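Local coordinates for aminopeptidase N (Francisella tularensis subsp. tularensis, PDB 5DLL), which is a zinc metallopeptidase of the M1 family that removes amino acids, preferably alanine, from the N-termini of peptides and probably degrades intracellular peptides, at residues 662-667 / 706-711. Sequence-based numbering, arbitrary orientation.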
loop_
_atom_site.group_PDB
_atom_site.type_symbol
_atom_site.label_atom_id
_atom_site.label_comp_id
_atom_site.label_asym_id
_atom_site.label_seq_id
_atom_site.Cartn_x
_atom_site.Cartn_y
_atom_site.Cartn_z
ATOM N N LYS A 662 -25.163 17.936 -11.797
ATOM C CA LYS A 662 -25.586 17.399 -10.507
ATOM C C LYS A 662 -24.715 17.944 -9.383
ATOM O O LYS A 662 -23.556 18.298 -9.606
ATOM C CB LYS A 662 -25.509 15.865 -10.492
ATOM C CG LYS A 662 -26.566 15.173 -11.337
ATOM C CD LYS A 662 -26.345 13.669 -11.401
ATOM C CE LYS A 662 -27.523 12.967 -12.057
ATOM N NZ LYS A 662 -27.410 11.482 -12.008
ATOM N N PRO A 663 -25.267 17.999 -8.160
ATOM C CA PRO A 663 -24.460 18.343 -6.991
ATOM C C PRO A 663 -23.396 17.274 -6.721
ATOM O O PRO A 663 -23.621 16.100 -7.023
ATOM C CB PRO A 663 -25.491 18.381 -5.855
ATOM C CG PRO A 663 -26.590 17.487 -6.314
ATOM C CD PRO A 663 -26.663 17.693 -7.794
ATOM N N TYR A 664 -22.256 17.685 -6.159
ATOM C CA TYR A 664 -21.132 16.777 -5.902
ATOM C C TYR A 664 -21.531 15.620 -4.983
ATOM O O TYR A 664 -22.290 15.793 -4.024
ATOM C CB TYR A 664 -19.935 17.537 -5.310
ATOM C CG TYR A 664 -18.707 16.678 -5.073
ATOM C CD1 TYR A 664 -17.932 16.225 -6.139
ATOM C CD2 TYR A 664 -18.318 16.316 -3.781
ATOM C CE1 TYR A 664 -16.809 15.439 -5.926
ATOM C CE2 TYR A 664 -17.197 15.530 -3.559
ATOM C CZ TYR A 664 -16.444 15.093 -4.634
ATOM O OH TYR A 664 -15.328 14.310 -4.428
ATOM N N SER A 665 -21.002 14.442 -5.300
ATOM C CA SER A 665 -21.345 13.209 -4.611
ATOM C C SER A 665 -20.235 12.197 -4.834
ATOM O O SER A 665 -19.496 12.289 -5.816
ATOM C CB SER A 665 -22.672 12.664 -5.153
ATOM O OG SER A 665 -22.803 11.266 -4.936
ATOM N N LEU A 666 -20.137 11.227 -3.927
ATOM C CA LEU A 666 -19.122 10.178 -4.014
ATOM C C LEU A 666 -19.693 8.834 -4.483
ATOM O O LEU A 666 -19.184 7.775 -4.106
ATOM C CB LEU A 666 -18.430 10.009 -2.660
ATOM C CG LEU A 666 -17.625 11.213 -2.172
ATOM C CD1 LEU A 666 -17.336 11.076 -0.683
ATOM C CD2 LEU A 666 -16.339 11.371 -2.978
ATOM N N SER A 667 -20.740 8.875 -5.305
ATOM C CA SER A 667 -21.254 7.669 -5.944
ATOM C C SER A 667 -20.277 7.244 -7.031
ATOM O O SER A 667 -19.689 8.094 -7.705
ATOM C CB SER A 667 -22.634 7.925 -6.552
ATOM O OG SER A 667 -22.585 8.984 -7.493
ATOM N N ASN A 706 -15.863 21.342 -6.636
ATOM C CA ASN A 706 -15.057 20.379 -5.889
ATOM C C ASN A 706 -13.600 20.432 -6.345
ATOM O O ASN A 706 -13.292 21.048 -7.367
ATOM C CB ASN A 706 -15.617 18.967 -6.073
ATOM C CG ASN A 706 -15.452 18.450 -7.492
ATOM O OD1 ASN A 706 -14.364 18.026 -7.886
ATOM N ND2 ASN A 706 -16.533 18.471 -8.263
ATOM N N MET A 707 -12.710 19.775 -5.606
ATOM C CA MET A 707 -11.287 19.795 -5.953
ATOM C C MET A 707 -10.953 18.912 -7.154
ATOM O O MET A 707 -10.082 19.264 -7.948
ATOM C CB MET A 707 -10.412 19.395 -4.759
ATOM C CG MET A 707 -8.922 19.673 -4.965
ATOM S SD MET A 707 -8.518 21.399 -5.334
ATOM C CE MET A 707 -9.107 22.231 -3.860
ATOM N N THR A 708 -11.632 17.774 -7.292
ATOM C CA THR A 708 -11.351 16.847 -8.391
ATOM C C THR A 708 -11.442 17.544 -9.750
ATOM O O THR A 708 -10.557 17.393 -10.591
ATOM C CB THR A 708 -12.305 15.640 -8.381
ATOM O OG1 THR A 708 -12.586 15.252 -7.029
ATOM C CG2 THR A 708 -11.684 14.474 -9.140
ATOM N N ASP A 709 -12.507 18.316 -9.947
ATOM C CA ASP A 709 -12.714 19.071 -11.188
ATOM C C ASP A 709 -11.764 20.261 -11.312
ATOM O O ASP A 709 -11.304 20.584 -12.407
ATOM C CB ASP A 709 -14.163 19.575 -11.286
ATOM C CG ASP A 709 -15.150 18.490 -11.711
ATOM O OD1 ASP A 709 -14.722 17.416 -12.183
ATOM O OD2 ASP A 709 -16.369 18.730 -11.585
ATOM N N GLN A 710 -11.480 20.922 -10.195
ATOM C CA GLN A 710 -10.562 22.058 -10.212
ATOM C C GLN A 710 -9.117 21.610 -10.454
ATOM O O GLN A 710 -8.360 22.292 -11.137
ATOM C CB GLN A 710 -10.673 22.857 -8.916
ATOM C CG GLN A 710 -10.046 24.240 -9.002
ATOM C CD GLN A 710 -10.579 25.202 -7.953
ATOM O OE1 GLN A 710 -11.454 24.859 -7.158
ATOM N NE2 GLN A 710 -10.053 26.420 -7.953
ATOM N N GLN A 711 -8.752 20.462 -9.894
ATOM C CA GLN A 711 -7.465 19.827 -10.172
ATOM C C GLN A 711 -7.357 19.487 -11.662
ATOM O O GLN A 711 -6.328 19.752 -12.291
ATOM C CB GLN A 711 -7.281 18.573 -9.289
ATOM C CG GLN A 711 -6.203 17.584 -9.739
ATOM C CD GLN A 711 -6.706 16.552 -10.749
ATOM O OE1 GLN A 711 -7.779 15.960 -10.578
ATOM N NE2 GLN A 711 -5.926 16.329 -11.807
#
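Tyr664, in the extended loop between helices 648-658 and 668-685, comes up to Asn706 at the start of helix 707-717, their CA atoms 7.1 Å apart. The contact is essentially one tyrosine ring laid over one asparagine side chain. With its CG anti to the backbone N (chi1 -177°), Tyr664 sends the ring across to the helix start. Asn706 CB sits over one face, 3.9 Å from the centroid of the Tyr664 ring and displaced toward its rim, a CH-pi contact. The amide follows along the same side, its plane 29° from that of the ring, and Asn706 ND2 comes within 3.4 Å of Tyr664 CD1.

That amide is already committed to its own helix. Asn706 OD1 accepts from Asp709 N at 2.8 Å, a nearly straight N-cap bond, while Asn706 ND2 gives a weak bond to Asp709 OD2 at 3.3 Å; together they probably limit the amide's rotation beside the ring. Lys677 forms a salt bridge with Asp709 OD1. Farther along, Tyr664 OH and Thr708 OG1 stand 3.9 Å apart and converge on Asp297 instead, the phenol bonding its carboxylate and the threonine its backbone N.

Here, then, an aromatic side chain from an interhelical loop covers an asparagine N-cap, within the helical ARM-repeat region of this M1 aminopeptidase, against the first turn of helix 297-312 and away from the zinc site.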